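Nucleoside diphosphate kinase (Pyrobaculum aerophilum, PDB 1XQI) probably transfers the gamma phosphate of ATP to nucleoside diphosphates by a ping-pong mechanism with a phosphohistidine intermediate, so supplying nucleoside triphosphates other than ATP. Local coordinates at residues V128-V131 with R132-G136; A173-S176 with P177-E181; F186-E190 with E191-E195. The protein carries 6 engineered substitutions. All coordinates share one frame; numbering follows the deposited sequence.

Interaction 1. Residues V128-V131 with R132-G136; sequences VEIV and RKLVG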
loop_
_atom_site.group_PDB
_atom_site.type_symbol
_atom_site.label_atom_id
_atom_site.label_comp_id
_atom_site.label_asym_id
_atom_site.label_seq_id
_atom_site.Cartn_x
_atom_site.Cartn_y
_atom_site.Cartn_z
ATOM N N VAL A 128 9.279 -1.264 17.134
ATOM C CA VAL A 128 10.003 -2.462 16.730
ATOM C C VAL A 128 9.525 -3.649 17.537
ATOM O O VAL A 128 9.171 -4.686 16.945
ATOM C CB VAL A 128 11.560 -2.270 16.811
ATOM C CG1 VAL A 128 12.337 -3.600 16.708
ATOM C CG2 VAL A 128 12.038 -1.348 15.732
ATOM N N GLU A 129 9.501 -3.506 18.868
ATOM C CA GLU A 129 8.963 -4.559 19.724
ATOM C C GLU A 129 7.456 -4.801 19.465
ATOM O O GLU A 129 7.019 -5.969 19.440
ATOM C CB GLU A 129 9.085 -4.228 21.204
ATOM C CG GLU A 129 10.381 -3.748 21.676
ATOM C CD GLU A 129 10.189 -2.843 22.907
ATOM O OE1 GLU A 129 10.863 -1.759 22.944
ATOM O OE2 GLU A 129 9.342 -3.195 23.810
ATOM N N ILE A 130 6.691 -3.701 19.350
ATOM C CA ILE A 130 5.232 -3.748 19.156
ATOM C C ILE A 130 4.889 -4.663 17.967
ATOM O O ILE A 130 4.194 -5.689 18.136
ATOM C CB ILE A 130 4.598 -2.324 18.944
ATOM C CG1 ILE A 130 4.573 -1.501 20.226
ATOM C CG2 ILE A 130 3.188 -2.450 18.336
ATOM C CD1 ILE A 130 4.121 -2.273 21.427
ATOM N N VAL A 131 5.423 -4.292 16.804
ATOM C CA VAL A 131 5.375 -5.068 15.564
ATOM C C VAL A 131 5.934 -6.493 15.700
ATOM O O VAL A 131 5.329 -7.455 15.224
ATOM C CB VAL A 131 6.043 -4.284 14.390
ATOM C CG1 VAL A 131 6.143 -5.126 13.144
ATOM C CG2 VAL A 131 5.261 -2.951 14.121
ATOM N N ARG A 132 7.081 -6.662 16.334
ATOM C CA ARG A 132 7.497 -8.011 16.682
ATOM C C ARG A 132 6.482 -8.768 17.552
ATOM O O ARG A 132 6.220 -9.961 17.313
ATOM C CB ARG A 132 8.863 -7.995 17.330
ATOM C CG ARG A 132 9.989 -7.933 16.341
ATOM C CD ARG A 132 11.273 -7.681 17.110
ATOM N NE ARG A 132 12.220 -8.748 16.840
ATOM C CZ ARG A 132 12.590 -9.650 17.739
ATOM N NH1 ARG A 132 12.102 -9.611 18.986
ATOM N NH2 ARG A 132 13.453 -10.583 17.389
ATOM N N LYS A 133 5.890 -8.090 18.533
ATOM C CA LYS A 133 4.872 -8.712 19.376
ATOM C C LYS A 133 3.635 -9.100 18.546
ATOM O O LYS A 133 3.157 -10.255 18.631
ATOM C CB LYS A 133 4.491 -7.822 20.571
ATOM C CG LYS A 133 3.694 -8.538 21.693
ATOM C CD LYS A 133 2.968 -7.545 22.640
ATOM C CE LYS A 133 2.224 -6.436 21.797
ATOM N NZ LYS A 133 1.450 -5.490 22.617
ATOM N N LEU A 134 3.125 -8.157 17.747
ATOM C CA LEU A 134 1.931 -8.401 16.955
ATOM C C LEU A 134 2.076 -9.545 15.927
ATOM O O LEU A 134 1.093 -10.237 15.616
ATOM C CB LEU A 134 1.498 -7.122 16.257
ATOM C CG LEU A 134 0.430 -6.238 16.897
ATOM C CD1 LEU A 134 0.586 -6.193 18.382
ATOM C CD2 LEU A 134 0.429 -4.807 16.318
ATOM N N VAL A 135 3.292 -9.737 15.408
ATOM C CA VAL A 135 3.560 -10.675 14.323
ATOM C C VAL A 135 3.634 -12.093 14.828
ATOM O O VAL A 135 3.089 -13.010 14.190
ATOM C CB VAL A 135 4.845 -10.286 13.606
ATOM C CG1 VAL A 135 5.547 -11.479 12.962
ATOM C CG2 VAL A 135 4.559 -9.207 12.605
ATOM N N GLY A 136 4.298 -12.276 15.983
ATOM C CA GLY A 136 4.454 -13.576 16.610
ATOM C C GLY A 136 5.756 -14.274 16.258
ATOM O O GLY A 136 6.528 -13.783 15.417
#
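K133 N donates to E129 O at 2.6 Å, the shortest of four successive i to i+4 backbone bonds that join V128-V131 to the following turn of the same helix. R132 N to V128 O measures 2.9 Å and L134 N to I130 O 2.7 Å, so the first three rungs are all short. The fourth, V135 N to V131 O, is longer at 3.1 Å, and its N-H...O angle has dropped to 139°. That weakening comes just before the helix ends: G136 has a positive phi of 95°, at which a side chain would collide with the carbonyl oxygen of V135, although G136 N still bonds R132 O.

Beside this ladder two apolar side-chain pairs meet. I130 and L134 lie alongside each other and point the same way, with I130 CG2 meeting L134 CD2 at 4.2 Å. One residue on, V131 directs CG1 away from its own backbone N (chi1 174°) and beside its carbonyl carbon, which carries the methyl to within 4.4 Å of V135 CG2. R132 behaves differently: its CB and CG ride past V128 O, CG at 3.4 Å, while the guanidinium leads away from the preceding turn and packs on D175; R132 is assigned to the ATP site by similarity. E129 takes its charge partner upstream, in a salt bridge with R126.

Helix 127-135 follows strand 117-123 in the ferredoxin-like fold. On strand 17-22, V128 bears on T18, V131 on T18 and L20, and V135 on L20. V131 and V135 also meet A173 and V171 of strand 171-173, respectively, and I130 meets L44, while at the helix end backbone hydrogen bonds pair L134 with I148 and V135 with R149.

Interaction 2. Residues A173-S176 with P177-E181; sequences ASDS and PSEAE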
loop_
_atom_site.group_PDB
_atom_site.type_symbol
_atom_site.label_atom_id
_atom_site.label_comp_id
_atom_site.label_asym_id
_atom_site.label_seq_id
_atom_site.Cartn_x
_atom_site.Cartn_y
_atom_site.Cartn_z
ATOM N N ALA A 173 10.018 -8.409 9.915
ATOM C CA ALA A 173 9.986 -7.239 10.767
ATOM C C ALA A 173 11.405 -6.948 11.254
ATOM O O ALA A 173 12.156 -7.900 11.577
ATOM C CB ALA A 173 9.061 -7.450 11.969
ATOM N N SER A 174 11.775 -5.654 11.316
ATOM C CA SER A 174 13.066 -5.297 11.838
ATOM C C SER A 174 13.132 -5.835 13.254
ATOM O O SER A 174 12.131 -5.818 13.985
ATOM C CB SER A 174 13.309 -3.796 11.818
ATOM O OG SER A 174 13.235 -3.279 10.495
ATOM N N ASP A 175 14.304 -6.359 13.611
ATOM C CA ASP A 175 14.461 -7.052 14.871
ATOM C C ASP A 175 15.157 -6.182 15.844
ATOM O O ASP A 175 15.487 -6.670 16.897
ATOM C CB ASP A 175 15.223 -8.394 14.735
ATOM C CG ASP A 175 16.754 -8.204 14.531
ATOM O OD1 ASP A 175 17.484 -9.231 14.600
ATOM O OD2 ASP A 175 17.230 -7.043 14.299
ATOM N N SER A 176 15.431 -4.932 15.481
ATOM C CA SER A 176 16.013 -3.928 16.418
ATOM C C SER A 176 15.966 -2.549 15.766
ATOM O O SER A 176 16.001 -2.499 14.535
ATOM C CB SER A 176 17.472 -4.270 16.798
ATOM O OG SER A 176 18.355 -3.994 15.734
ATOM N N PRO A 177 15.906 -1.431 16.569
ATOM C CA PRO A 177 15.927 -0.070 15.942
ATOM C C PRO A 177 17.123 0.112 15.009
ATOM O O PRO A 177 16.986 0.667 13.923
ATOM C CB PRO A 177 16.055 0.893 17.126
ATOM C CG PRO A 177 16.278 0.039 18.355
ATOM C CD PRO A 177 15.819 -1.353 18.044
ATOM N N SER A 178 18.282 -0.388 15.425
ATOM C CA SER A 178 19.497 -0.285 14.628
ATOM C C SER A 178 19.267 -0.866 13.228
ATOM O O SER A 178 19.469 -0.223 12.188
ATOM C CB SER A 178 20.639 -1.031 15.351
ATOM O OG SER A 178 21.863 -0.865 14.659
ATOM N N GLU A 179 18.817 -2.106 13.225
ATOM C CA GLU A 179 18.477 -2.781 12.003
ATOM C C GLU A 179 17.316 -2.090 11.227
ATOM O O GLU A 179 17.313 -2.048 9.988
ATOM C CB GLU A 179 18.192 -4.236 12.344
ATOM C CG GLU A 179 18.479 -5.156 11.207
ATOM C CD GLU A 179 19.968 -5.402 10.902
ATOM O OE1 GLU A 179 20.839 -4.526 11.099
ATOM O OE2 GLU A 179 20.233 -6.494 10.394
ATOM N N ALA A 180 16.361 -1.509 11.950
ATOM C CA ALA A 180 15.281 -0.750 11.306
ATOM C C ALA A 180 15.758 0.496 10.572
ATOM O O ALA A 180 15.373 0.689 9.424
ATOM C CB ALA A 180 14.151 -0.424 12.286
ATOM N N GLU A 181 16.603 1.337 11.177
ATOM C CA GLU A 181 17.133 2.501 10.421
ATOM C C GLU A 181 17.869 2.032 9.133
ATOM O O GLU A 181 17.838 2.700 8.097
ATOM C CB GLU A 181 17.990 3.463 11.299
#
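S176 accepts twice from the first turn of helix 177-187, once through its side chain and once through its backbone. Its OG receives E179 N at 3.2 Å, nearly straight at 168°, and its carbonyl O receives A180 N at 2.8 Å. The hydroxyl reaches the E179 amide because OG sits between the backbone N and the carbonyl carbon (chi1 74°), hanging over the helix opening as an N-cap. P177, next in line, has no N-H to satisfy, and its own O accepts from E181 N.

The loop belongs to the His-Ala-Ser-Asp sequence signature of the NDK family and leads from strand 171-173, which carries the predicted phosphohistidine H172, into the helix. An alanine in place of S176 would probably leave the E179 amide without its capping acceptor and let the start of the helix fray.

S174 lies across A180, its OG 3.5 Å from A180 CB, but the polar partner of that hydroxyl is E183 OE2, with a weak further bond from L19 N. D175 OD2 rests on the aliphatic part of E179, 3.6 Å from its CB. The two acids do not pair: D175 OD2 and E179 OE2 stay 5.0 Å apart, and the charge of E179 is met by R182, whereas D175 packs against R132.

Interaction 3. Residues F186-E190 with E191-E195; sequences FWFRE and EEVLE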
loop_
_atom_site.group_PDB
_atom_site.type_symbol
_atom_site.label_atom_id
_atom_site.label_comp_id
_atom_site.label_asym_id
_atom_site.label_seq_id
_atom_site.Cartn_x
_atom_site.Cartn_y
_atom_site.Cartn_z
ATOM N N PHE A 186 17.478 1.344 3.147
ATOM C CA PHE A 186 17.626 0.394 2.046
ATOM C C PHE A 186 16.514 0.466 1.011
ATOM O O PHE A 186 16.811 0.442 -0.171
ATOM C CB PHE A 186 17.761 -1.050 2.568
ATOM C CG PHE A 186 17.943 -2.047 1.472
ATOM C CD1 PHE A 186 19.217 -2.347 0.994
ATOM C CD2 PHE A 186 16.836 -2.653 0.870
ATOM C CE1 PHE A 186 19.384 -3.242 -0.062
ATOM C CE2 PHE A 186 16.996 -3.558 -0.168
ATOM C CZ PHE A 186 18.270 -3.851 -0.637
ATOM N N TRP A 187 15.250 0.528 1.458
ATOM C CA TRP A 187 14.061 0.546 0.585
ATOM C C TRP A 187 13.493 1.923 0.226
ATOM O O TRP A 187 12.772 2.020 -0.751
ATOM C CB TRP A 187 12.928 -0.242 1.230
ATOM C CG TRP A 187 13.113 -1.719 1.279
ATOM C CD1 TRP A 187 13.322 -2.488 2.392
ATOM C CD2 TRP A 187 13.085 -2.615 0.170
ATOM N NE1 TRP A 187 13.455 -3.817 2.037
ATOM C CE2 TRP A 187 13.297 -3.928 0.684
ATOM C CE3 TRP A 187 12.929 -2.441 -1.216
ATOM C CZ2 TRP A 187 13.338 -5.064 -0.135
ATOM C CZ3 TRP A 187 12.970 -3.570 -2.041
ATOM C CH2 TRP A 187 13.186 -4.872 -1.492
ATOM N N PHE A 188 13.774 2.964 1.009
ATOM C CA PHE A 188 13.148 4.280 0.812
ATOM C C PHE A 188 14.151 5.433 0.761
ATOM O O PHE A 188 15.028 5.539 1.623
ATOM C CB PHE A 188 12.060 4.554 1.890
ATOM C CG PHE A 188 10.947 3.524 1.906
ATOM C CD1 PHE A 188 10.960 2.481 2.828
ATOM C CD2 PHE A 188 9.923 3.573 0.976
ATOM C CE1 PHE A 188 9.982 1.519 2.844
ATOM C CE2 PHE A 188 8.913 2.605 0.972
ATOM C CZ PHE A 188 8.939 1.573 1.907
ATOM N N ARG A 189 14.021 6.304 -0.244
ATOM C CA ARG A 189 14.741 7.589 -0.216
ATOM C C ARG A 189 14.131 8.428 0.899
ATOM O O ARG A 189 13.022 8.162 1.336
ATOM C CB ARG A 189 14.618 8.349 -1.547
ATOM C CG ARG A 189 15.482 7.829 -2.713
ATOM C CD ARG A 189 14.764 6.754 -3.540
ATOM N NE ARG A 189 13.526 7.207 -4.220
ATOM C CZ ARG A 189 12.736 6.414 -4.966
ATOM N NH1 ARG A 189 13.050 5.125 -5.143
ATOM N NH2 ARG A 189 11.634 6.900 -5.551
ATOM N N GLU A 190 14.849 9.435 1.370
ATOM C CA GLU A 190 14.318 10.370 2.377
ATOM C C GLU A 190 12.896 10.858 2.065
ATOM O O GLU A 190 12.036 10.895 2.942
ATOM C CB GLU A 190 15.271 11.563 2.519
ATOM C CG GLU A 190 16.528 11.216 3.298
ATOM C CD GLU A 190 16.196 10.305 4.486
ATOM O OE1 GLU A 190 16.582 9.107 4.446
ATOM O OE2 GLU A 190 15.512 10.778 5.432
ATOM N N GLU A 191 12.666 11.187 0.797
ATOM C CA GLU A 191 11.438 11.819 0.335
ATOM C C GLU A 191 10.216 10.893 0.420
ATOM O O GLU A 191 9.074 11.361 0.446
ATOM C CB GLU A 191 11.609 12.329 -1.113
ATOM C CG GLU A 191 12.829 13.240 -1.369
ATOM C CD GLU A 191 14.028 12.453 -1.909
ATOM O OE1 GLU A 191 14.150 12.298 -3.155
ATOM O OE2 GLU A 191 14.846 11.989 -1.079
ATOM N N GLU A 192 10.453 9.584 0.454
ATOM C CA GLU A 192 9.363 8.611 0.543
ATOM C C GLU A 192 8.950 8.270 1.973
ATOM O O GLU A 192 7.853 7.754 2.165
ATOM C CB GLU A 192 9.707 7.328 -0.218
ATOM C CG GLU A 192 9.925 7.504 -1.709
ATOM C CD GLU A 192 10.065 6.169 -2.429
ATOM O OE1 GLU A 192 11.114 5.496 -2.247
ATOM O OE2 GLU A 192 9.123 5.800 -3.182
ATOM N N VAL A 193 9.815 8.529 2.959
ATOM C CA VAL A 193 9.483 8.286 4.374
ATOM C C VAL A 193 9.007 9.608 4.930
ATOM O O VAL A 193 9.794 10.452 5.396
ATOM C CB VAL A 193 10.672 7.759 5.230
ATOM C CG1 VAL A 193 10.242 7.534 6.677
ATOM C CG2 VAL A 193 11.229 6.495 4.647
ATOM N N LEU A 194 7.699 9.793 4.886
ATOM C CA LEU A 194 7.150 11.129 5.057
ATOM C C LEU A 194 6.795 11.583 6.495
ATOM O O LEU A 194 5.977 10.944 7.197
ATOM C CB LEU A 194 6.027 11.363 4.031
ATOM C CG LEU A 194 5.147 10.190 3.639
ATOM C CD1 LEU A 194 3.989 10.189 4.620
ATOM C CD2 LEU A 194 4.677 10.278 2.164
ATOM N N GLU A 195 7.448 12.681 6.910
ATOM C CA GLU A 195 7.258 13.275 8.245
ATOM C C GLU A 195 6.338 14.495 8.136
ATOM O O GLU A 195 5.143 14.292 7.804
ATOM C CB GLU A 195 8.612 13.668 8.909
ATOM C CG GLU A 195 9.663 12.494 9.038
ATOM C CD GLU A 195 9.139 11.270 9.852
ATOM O OE1 GLU A 195 9.799 10.185 9.796
ATOM O OE2 GLU A 195 8.071 11.393 10.553
#
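R189 and E192 meet because one chain folds and the other stretches. R189 bends at chi2 (89°) and again at chi3, bringing its guanidinium round over E192, whose chain runs out straight beyond CG (chi2 -172°). The two flat groups end up stacked, their planes only 14° apart. E192 OE1 stands over the centre of the guanidinium, 3.3 Å from R189 CZ, and is 3.5 Å from NH1 of R189. Because OE1 sits above the face, none of the guanidinium N-H bonds is aimed at it, and the attraction in this salt bridge is one of charge. E192 OE1 also has a long, weak ion pair with K50 NZ, which would add to the positive field around the carboxylate.

The backbone below turns tightly. E192 N donates to R189 O at 3.1 Å and V193 N to E190 O at 3.2 Å, two overlapping i to i+3 bonds that coil the chain through one tight turn and set V193 beside F188. There V193 CG2 touches F188 CB at 3.5 Å, the two side chains crossing at about a right angle. E192 also meets this ring, its CB 3.9 Å from F188 CD2.

F188, the first residue to leave the helical conformation after helix 177-187, buries its ring against L19, A48, V119 and V121, so the turn is anchored on strands 17-22, 45-52 and 117-123, while W187 O is bonded by K50. Beyond it L194 bonds V47 through the backbone and packs on K53 of the second subunit. This is a C-terminal tail laid against the antiparallel sheet of the ferredoxin-like alpha/beta sandwich.

In the fold
Interactions 1 and 2 touch: V128 CG1 and the R132 side chain of 128-136 pack on the loop of 173-176, although their centres are 12 Å apart. Interactions 2 and 3 lie at the start and end of helix 177-187, with nearest atoms about 5 Å apart, whereas interaction 3 stays about 13 Å from interaction 1. Each mixes buried and exposed residues, but interaction 3 is the most peripheral, its centre about 20 Å from the chain centre against 12 Å for the others. The chemistry follows place: i to i+4 bonds and valines inside a helix, a serine cap at a helix start, and a stacked ion pair over a tail turn.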